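Local coordinates for protein FACT complex subunit SPT16 (Ashbya gossypii, PDB 6A8M) that probably acts, as part of the FACT histone chaperone complex, to reorganize nucleosomes during transcription, replication and DNA repair, this piece being its N-terminal peptidase-like region, at residues A[114-125]-A[144-155]. Sequence-based numbering, arbitrary orientation.
Sequences NLKLFEDLVERV and FITEWKGVWDTA
Phe-118 is the main bump, a knob set into the hollow between Phe-144, Glu-147, Trp-148 and Val-151 of the facing helix. With CG anti to its carbonyl carbon (chi1 -64°), its ring reaches across and drives its edge at the face of Phe-144, Phe-118 CZ lying 3.6 Å from Phe-144 CE1. Trp-148 CB covers one face of the Phe-118 ring, while the indole edge makes an offset edge-to-face contact, Trp-148 CE3 to Phe-118 CG 3.7 Å. Cut back to an alanine, Phe-118 would probably leave a gap between Phe-144 and Trp-148, with both rings freer to shift. The return knob is Val-151, seated among Leu-115, Phe-118, Glu-119 and Val-122: its CG2 meets Leu-115 CD1 at 3.5 Å and its CG1 meets Val-122 CG2 at 3.7 Å. Farther along, the methyl of Ala-155 fits against both branches of Val-122. No direct hydrogen bond joins the two segments; at one end two waters donate to Glu-147 OE1, one accepting from Asn-114 ND2, the other from Leu-115 N, while Asn-114 OD1 accepts from Ser-108 N. The segments run in the same general direction, their axes inclined at 37° and 9.7 Å apart at closest approach. Within the N-terminal lobe, helices 113-128 and 143-158 pack side by side against the six-stranded mixed sheet, Phe-118, Leu-121 and Trp-148 resting on Leu-65 of strand 64-68, Trp-148 also on Ile-36 and Val-125 on Val-34 of strand 32-37.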
ATOM      1  N   ASN A 114     -33.393  -5.037   2.998  1.00 23.13           N
ATOM      2  CA  ASN A 114     -32.139  -4.520   3.542  1.00 19.65           C
ATOM      3  C   ASN A 114     -32.386  -3.359   4.494  1.00 20.17           C
ATOM      4  O   ASN A 114     -31.677  -3.213   5.498  1.00 20.34           O
ATOM      5  CB  ASN A 114     -31.198  -4.066   2.424  1.00 19.15           C
ATOM      6  CG  ASN A 114     -30.819  -5.188   1.481  1.00 22.72           C
ATOM      7  OD1 ASN A 114     -30.985  -6.375   1.788  1.00 22.41           O
ATOM      8  ND2 ASN A 114     -30.337  -4.815   0.306  1.00 22.47           N
ATOM      9  N   LEU A 115     -33.358  -2.495   4.172  1.00 21.20           N
ATOM     10  CA  LEU A 115     -33.675  -1.375   5.059  1.00 21.41           C
ATOM     11  C   LEU A 115     -33.951  -1.854   6.485  1.00 21.67           C
ATOM     12  O   LEU A 115     -33.440  -1.281   7.462  1.00 21.40           O
ATOM     13  CB  LEU A 115     -34.879  -0.608   4.517  1.00 22.55           C
ATOM     14  CG  LEU A 115     -35.402   0.521   5.398  1.00 23.34           C
ATOM     15  CD1 LEU A 115     -34.399   1.671   5.460  1.00 26.82           C
ATOM     16  CD2 LEU A 115     -36.766   1.013   4.892  1.00 25.59           C
ATOM     17  N   LYS A 116     -34.732  -2.921   6.619  1.00 21.84           N
ATOM     18  CA  LYS A 116     -35.058  -3.433   7.942  1.00 22.05           C
ATOM     19  C   LYS A 116     -33.818  -3.990   8.619  1.00 22.55           C
ATOM     20  O   LYS A 116     -33.628  -3.793   9.825  1.00 21.21           O
ATOM     21  CB  LYS A 116     -36.144  -4.500   7.842  1.00 22.61           C
ATOM     22  CG  LYS A 116     -36.652  -5.034   9.194  1.00 23.01           C
ATOM     23  CD  LYS A 116     -37.222  -3.928  10.067  1.00 25.26           C
ATOM     24  CE  LYS A 116     -37.923  -4.478  11.310  1.00 27.13           C
ATOM     25  NZ  LYS A 116     -37.111  -5.484  12.042  1.00 28.27           N
ATOM     26  N   LEU A 117     -32.964  -4.683   7.856  1.00 20.30           N
ATOM     27  CA  LEU A 117     -31.702  -5.161   8.410  1.00 19.45           C
ATOM     28  C   LEU A 117     -30.866  -3.994   8.922  1.00 19.20           C
ATOM     29  O   LEU A 117     -30.308  -4.050  10.025  1.00 19.04           O
ATOM     30  CB  LEU A 117     -30.920  -5.970   7.361  1.00 18.73           C
ATOM     31  CG  LEU A 117     -31.524  -7.306   6.902  1.00 21.26           C
ATOM     32  CD1 LEU A 117     -30.599  -8.035   5.925  1.00 21.38           C
ATOM     33  CD2 LEU A 117     -31.842  -8.190   8.096  1.00 20.59           C
ATOM     34  N   PHE A 118     -30.782  -2.909   8.139  1.00 19.25           N
ATOM     35  CA  PHE A 118     -30.030  -1.738   8.582  1.00 19.12           C
ATOM     36  C   PHE A 118     -30.627  -1.157   9.856  1.00 21.67           C
ATOM     37  O   PHE A 118     -29.896  -0.740  10.759  1.00 21.28           O
ATOM     38  CB  PHE A 118     -30.014  -0.658   7.491  1.00 19.23           C
ATOM     39  CG  PHE A 118     -29.314  -1.067   6.226  1.00 19.64           C
ATOM     40  CD1 PHE A 118     -28.309  -2.026   6.239  1.00 17.69           C
ATOM     41  CD2 PHE A 118     -29.659  -0.473   5.016  1.00 21.63           C
ATOM     42  CE1 PHE A 118     -27.655  -2.393   5.087  1.00 21.62           C
ATOM     43  CE2 PHE A 118     -28.999  -0.836   3.838  1.00 22.29           C
ATOM     44  CZ  PHE A 118     -27.998  -1.795   3.875  1.00 20.83           C
ATOM     45  N   GLU A 119     -31.961  -1.112   9.936  1.00 20.80           N
ATOM     46  CA  GLU A 119     -32.617  -0.618  11.142  1.00 21.66           C
ATOM     47  C   GLU A 119     -32.325  -1.531  12.329  1.00 21.50           C
ATOM     48  O   GLU A 119     -31.996  -1.051  13.421  1.00 24.67           O
ATOM     49  CB  GLU A 119     -34.126  -0.477  10.906  1.00 22.72           C
ATOM     50  CG  GLU A 119     -34.459   0.679   9.971  1.00 23.18           C
ATOM     51  CD  GLU A 119     -35.861   0.613   9.381  1.00 26.29           C
ATOM     52  OE1 GLU A 119     -36.560  -0.407   9.567  1.00 25.43           O
ATOM     53  OE2 GLU A 119     -36.265   1.599   8.725  1.00 27.91           O
ATOM     54  N   ASP A 120     -32.448  -2.852  12.127  1.00 21.18           N
ATOM     55  CA  ASP A 120     -32.037  -3.834  13.139  1.00 20.95           C
ATOM     56  C   ASP A 120     -30.607  -3.589  13.602  1.00 22.00           C
ATOM     57  O   ASP A 120     -30.313  -3.612  14.803  1.00 24.67           O
ATOM     58  CB  ASP A 120     -32.125  -5.254  12.584  1.00 20.63           C
ATOM     59  CG  ASP A 120     -33.527  -5.696  12.286  1.00 21.73           C
ATOM     60  OD1 ASP A 120     -34.480  -4.972  12.650  1.00 24.00           O
ATOM     61  OD2 ASP A 120     -33.654  -6.785  11.672  1.00 22.35           O
ATOM     62  N   LEU A 121     -29.692  -3.375  12.651  1.00 19.48           N
ATOM     63  CA  LEU A 121     -28.291  -3.200  13.015  1.00 18.84           C
ATOM     64  C   LEU A 121     -28.086  -1.924  13.827  1.00 20.96           C
ATOM     65  O   LEU A 121     -27.343  -1.926  14.813  1.00 22.36           O
ATOM     66  CB  LEU A 121     -27.420  -3.197  11.765  1.00 21.60           C
ATOM     67  CG  LEU A 121     -25.953  -2.937  12.124  1.00 22.67           C
ATOM     68  CD1 LEU A 121     -25.337  -4.158  12.805  1.00 21.21           C
ATOM     69  CD2 LEU A 121     -25.188  -2.507  10.939  1.00 22.89           C
ATOM     70  N   VAL A 122     -28.759  -0.832  13.446  1.00 19.85           N
ATOM     71  CA  VAL A 122     -28.695   0.401  14.233  1.00 24.63           C
ATOM     72  C   VAL A 122     -29.144   0.162  15.677  1.00 26.23           C
ATOM     73  O   VAL A 122     -28.585   0.746  16.613  1.00 29.68           O
ATOM     74  CB  VAL A 122     -29.512   1.512  13.540  1.00 24.91           C
ATOM     75  CG1 VAL A 122     -30.111   2.449  14.555  1.00 25.65           C
ATOM     76  CG2 VAL A 122     -28.608   2.268  12.571  1.00 25.55           C
ATOM     77  N   GLU A 123     -30.139  -0.709  15.892  1.00 28.70           N
ATOM     78  CA  GLU A 123     -30.540  -1.032  17.261  1.00 32.16           C
ATOM     79  C   GLU A 123     -29.381  -1.656  18.038  1.00 32.28           C
ATOM     80  O   GLU A 123     -29.107  -1.282  19.189  1.00 33.56           O
ATOM     81  CB  GLU A 123     -31.752  -1.968  17.265  1.00 35.41           C
ATOM     82  CG  GLU A 123     -33.040  -1.373  16.688  1.00 37.93           C
ATOM     83  CD  GLU A 123     -33.493  -0.110  17.406  1.00 41.19           C
ATOM     84  OE1 GLU A 123     -33.997  -0.209  18.548  1.00 41.20           O
ATOM     85  OE2 GLU A 123     -33.355   0.983  16.816  1.00 40.74           O
ATOM     86  N   ARG A 124     -28.678  -2.603  17.422  1.00 28.12           N
ATOM     87  CA  ARG A 124     -27.541  -3.204  18.109  1.00 25.79           C
ATOM     88  C   ARG A 124     -26.425  -2.183  18.336  1.00 24.59           C
ATOM     89  O   ARG A 124     -25.788  -2.184  19.395  1.00 25.91           O
ATOM     90  CB  ARG A 124     -27.043  -4.419  17.324  1.00 28.17           C
ATOM     91  CG  ARG A 124     -26.155  -5.343  18.137  1.00 31.35           C
ATOM     92  CD  ARG A 124     -25.835  -6.632  17.403  1.00 34.07           C
ATOM     93  NE  ARG A 124     -27.037  -7.335  16.950  1.00 35.79           N
ATOM     94  CZ  ARG A 124     -27.057  -8.624  16.619  1.00 35.10           C
ATOM     95  NH1 ARG A 124     -25.939  -9.343  16.700  1.00 32.68           N
ATOM     96  NH2 ARG A 124     -28.187  -9.194  16.217  1.00 33.70           N
ATOM     97  N   VAL A 125     -26.187  -1.288  17.368  1.00 21.49           N
ATOM     98  CA  VAL A 125     -25.110  -0.306  17.499  1.00 21.94           C
ATOM     99  C   VAL A 125     -25.380   0.650  18.660  1.00 26.79           C
ATOM    100  O   VAL A 125     -24.490   0.940  19.471  1.00 25.81           O
ATOM    101  CB  VAL A 125     -24.912   0.448  16.170  1.00 21.36           C
ATOM    102  CG1 VAL A 125     -24.138   1.716  16.394  1.00 21.22           C
ATOM    103  CG2 VAL A 125     -24.207  -0.450  15.138  1.00 18.93           C
ATOM    104  N   PHE A 144     -27.337  -0.013  -2.261  1.00 26.46           N
ATOM    105  CA  PHE A 144     -27.154  -0.596  -0.931  1.00 23.31           C
ATOM    106  C   PHE A 144     -26.580   0.426   0.044  1.00 21.57           C
ATOM    107  O   PHE A 144     -27.174   0.712   1.090  1.00 22.76           O
ATOM    108  CB  PHE A 144     -26.244  -1.817  -1.066  1.00 20.49           C
ATOM    109  CG  PHE A 144     -25.942  -2.560   0.223  1.00 20.26           C
ATOM    110  CD1 PHE A 144     -26.792  -3.566   0.683  1.00 20.39           C
ATOM    111  CD2 PHE A 144     -24.748  -2.345   0.903  1.00 21.50           C
ATOM    112  CE1 PHE A 144     -26.481  -4.321   1.837  1.00 19.89           C
ATOM    113  CE2 PHE A 144     -24.437  -3.073   2.052  1.00 20.04           C
ATOM    114  CZ  PHE A 144     -25.315  -4.068   2.523  1.00 20.76           C
ATOM    115  N   ILE A 145     -25.427   1.007  -0.292  1.00 21.67           N
ATOM    116  CA  ILE A 145     -24.833   1.975   0.624  1.00 22.84           C
ATOM    117  C   ILE A 145     -25.679   3.239   0.717  1.00 23.88           C
ATOM    118  O   ILE A 145     -25.717   3.888   1.772  1.00 23.60           O
ATOM    119  CB  ILE A 145     -23.376   2.289   0.231  1.00 20.52           C
ATOM    120  CG1 ILE A 145     -22.669   3.005   1.384  1.00 21.35           C
ATOM    121  CG2 ILE A 145     -23.314   3.115  -1.056  1.00 19.15           C
ATOM    122  CD1 ILE A 145     -21.167   3.067   1.250  1.00 20.05           C
ATOM    123  N   THR A 146     -26.376   3.615  -0.363  1.00 24.88           N
ATOM    124  CA  THR A 146     -27.186   4.827  -0.308  1.00 23.37           C
ATOM    125  C   THR A 146     -28.369   4.641   0.635  1.00 24.24           C
ATOM    126  O   THR A 146     -28.701   5.550   1.405  1.00 25.40           O
ATOM    127  CB  THR A 146     -27.650   5.216  -1.711  1.00 24.37           C
ATOM    128  OG1 THR A 146     -26.501   5.508  -2.523  1.00 25.83           O
ATOM    129  CG2 THR A 146     -28.566   6.453  -1.668  1.00 24.96           C
ATOM    130  N   GLU A 147     -28.991   3.460   0.618  1.00 24.08           N
ATOM    131  CA  GLU A 147     -30.027   3.183   1.604  1.00 23.20           C
ATOM    132  C   GLU A 147     -29.453   3.185   3.019  1.00 21.09           C
ATOM    133  O   GLU A 147     -30.079   3.724   3.944  1.00 20.94           O
ATOM    134  CB  GLU A 147     -30.732   1.857   1.298  1.00 23.96           C
ATOM    135  CG  GLU A 147     -31.830   1.959   0.237  1.00 28.03           C
ATOM    136  CD  GLU A 147     -32.890   0.864   0.344  1.00 28.31           C
ATOM    137  OE1 GLU A 147     -32.581  -0.214   0.899  1.00 28.92           O
ATOM    138  OE2 GLU A 147     -34.031   1.080  -0.135  1.00 28.42           O
ATOM    139  N   TRP A 148     -28.262   2.589   3.207  1.00 20.76           N
ATOM    140  CA  TRP A 148     -27.619   2.592   4.521  1.00 18.92           C
ATOM    141  C   TRP A 148     -27.381   4.014   5.036  1.00 18.84           C
ATOM    142  O   TRP A 148     -27.650   4.311   6.206  1.00 19.54           O
ATOM    143  CB  TRP A 148     -26.285   1.824   4.492  1.00 19.09           C
ATOM    144  CG  TRP A 148     -25.441   2.219   5.705  1.00 18.72           C
ATOM    145  CD1 TRP A 148     -24.406   3.117   5.746  1.00 19.20           C
ATOM    146  CD2 TRP A 148     -25.653   1.797   7.062  1.00 18.07           C
ATOM    147  NE1 TRP A 148     -23.944   3.255   7.038  1.00 19.65           N
ATOM    148  CE2 TRP A 148     -24.693   2.451   7.864  1.00 17.10           C
ATOM    149  CE3 TRP A 148     -26.550   0.913   7.670  1.00 18.52           C
ATOM    150  CZ2 TRP A 148     -24.603   2.247   9.240  1.00 18.22           C
ATOM    151  CZ3 TRP A 148     -26.474   0.724   9.052  1.00 18.14           C
ATOM    152  CH2 TRP A 148     -25.500   1.376   9.811  1.00 18.40           C
ATOM    153  N   LYS A 149     -26.828   4.895   4.191  1.00 20.71           N
ATOM    154  CA  LYS A 149     -26.532   6.254   4.642  1.00 23.85           C
ATOM    155  C   LYS A 149     -27.777   6.956   5.178  1.00 22.45           C
ATOM    156  O   LYS A 149     -27.695   7.728   6.141  1.00 21.18           O
ATOM    157  CB  LYS A 149     -25.915   7.078   3.509  1.00 26.31           C
ATOM    158  CG  LYS A 149     -25.482   8.475   3.949  1.00 29.01           C
ATOM    159  CD  LYS A 149     -24.523   9.109   2.955  1.00 31.92           C
ATOM    160  CE  LYS A 149     -24.106  10.511   3.404  1.00 32.50           C
ATOM    161  NZ  LYS A 149     -25.263  11.438   3.425  1.00 31.53           N
ATOM    162  N   GLY A 150     -28.942   6.710   4.568  1.00 23.61           N
ATOM    163  CA  GLY A 150     -30.159   7.309   5.088  1.00 22.27           C
ATOM    164  C   GLY A 150     -30.484   6.848   6.498  1.00 23.33           C
ATOM    165  O   GLY A 150     -30.916   7.640   7.343  1.00 23.84           O
ATOM    166  N   VAL A 151     -30.305   5.556   6.760  1.00 23.44           N
ATOM    167  CA  VAL A 151     -30.548   5.022   8.094  1.00 24.98           C
ATOM    168  C   VAL A 151     -29.549   5.602   9.080  1.00 21.58           C
ATOM    169  O   VAL A 151     -29.911   6.032  10.181  1.00 25.14           O
ATOM    170  CB  VAL A 151     -30.482   3.486   8.071  1.00 26.29           C
ATOM    171  CG1 VAL A 151     -30.474   2.932   9.496  1.00 26.17           C
ATOM    172  CG2 VAL A 151     -31.666   2.921   7.283  1.00 26.74           C
ATOM    173  N   TRP A 152     -28.278   5.633   8.687  1.00 20.66           N
ATOM    174  CA  TRP A 152     -27.234   6.105   9.586  1.00 20.42           C
ATOM    175  C   TRP A 152     -27.436   7.575   9.934  1.00 23.76           C
ATOM    176  O   TRP A 152     -27.371   7.961  11.104  1.00 25.42           O
ATOM    177  CB  TRP A 152     -25.860   5.889   8.956  1.00 20.19           C
ATOM    178  CG  TRP A 152     -24.785   6.486   9.802  1.00 20.61           C
ATOM    179  CD1 TRP A 152     -24.076   7.609   9.542  1.00 21.76           C
ATOM    180  CD2 TRP A 152     -24.346   6.018  11.080  1.00 22.79           C
ATOM    181  NE1 TRP A 152     -23.184   7.857  10.567  1.00 22.26           N
ATOM    182  CE2 TRP A 152     -23.346   6.902  11.529  1.00 23.05           C
ATOM    183  CE3 TRP A 152     -24.708   4.941  11.893  1.00 23.23           C
ATOM    184  CZ2 TRP A 152     -22.701   6.743  12.748  1.00 24.84           C
ATOM    185  CZ3 TRP A 152     -24.050   4.778  13.112  1.00 25.50           C
ATOM    186  CH2 TRP A 152     -23.056   5.678  13.519  1.00 24.30           C
ATOM    187  N   ASP A 153     -27.672   8.413   8.918  1.00 25.52           N
ATOM    188  CA  ASP A 153     -27.803   9.848   9.159  1.00 31.05           C
ATOM    189  C   ASP A 153     -28.858  10.131  10.213  1.00 33.39           C
ATOM    190  O   ASP A 153     -28.626  10.916  11.141  1.00 35.01           O
ATOM    191  CB  ASP A 153     -28.135  10.571   7.853  1.00 30.50           C
ATOM    192  CG  ASP A 153     -26.931  10.683   6.927  1.00 29.21           C
ATOM    193  OD1 ASP A 153     -25.786  10.427   7.372  1.00 28.23           O
ATOM    194  OD2 ASP A 153     -27.132  11.035   5.745  1.00 30.13           O
ATOM    195  N   THR A 154     -30.002   9.460  10.112  1.00 31.76           N
ATOM    196  CA  THR A 154     -31.058   9.626  11.105  1.00 36.35           C
ATOM    197  C   THR A 154     -30.648   9.102  12.478  1.00 36.06           C
ATOM    198  O   THR A 154     -30.922   9.745  13.495  1.00 37.97           O
ATOM    199  CB  THR A 154     -32.319   8.931  10.624  1.00 39.58           C
ATOM    200  OG1 THR A 154     -32.850   9.681   9.526  1.00 44.30           O
ATOM    201  CG2 THR A 154     -33.363   8.873  11.747  1.00 39.58           C
ATOM    202  N   ALA A 155     -30.024   7.925  12.543  1.00 34.13           N
ATOM    203  CA  ALA A 155     -29.615   7.422  13.850  1.00 31.64           C
ATOM    204  C   ALA A 155     -28.676   8.398  14.547  1.00 33.80           C
ATOM    205  O   ALA A 155     -28.710   8.521  15.776  1.00 34.67           O
ATOM    206  CB  ALA A 155     -28.960   6.047  13.720  1.00 28.26           C
TER
HETATM  207  O   HOH W   1     -30.461  -1.913  -0.405  1.00 22.61           O
HETATM  208  O   HOH W   2     -34.273  -2.261   1.402  1.00 21.84           O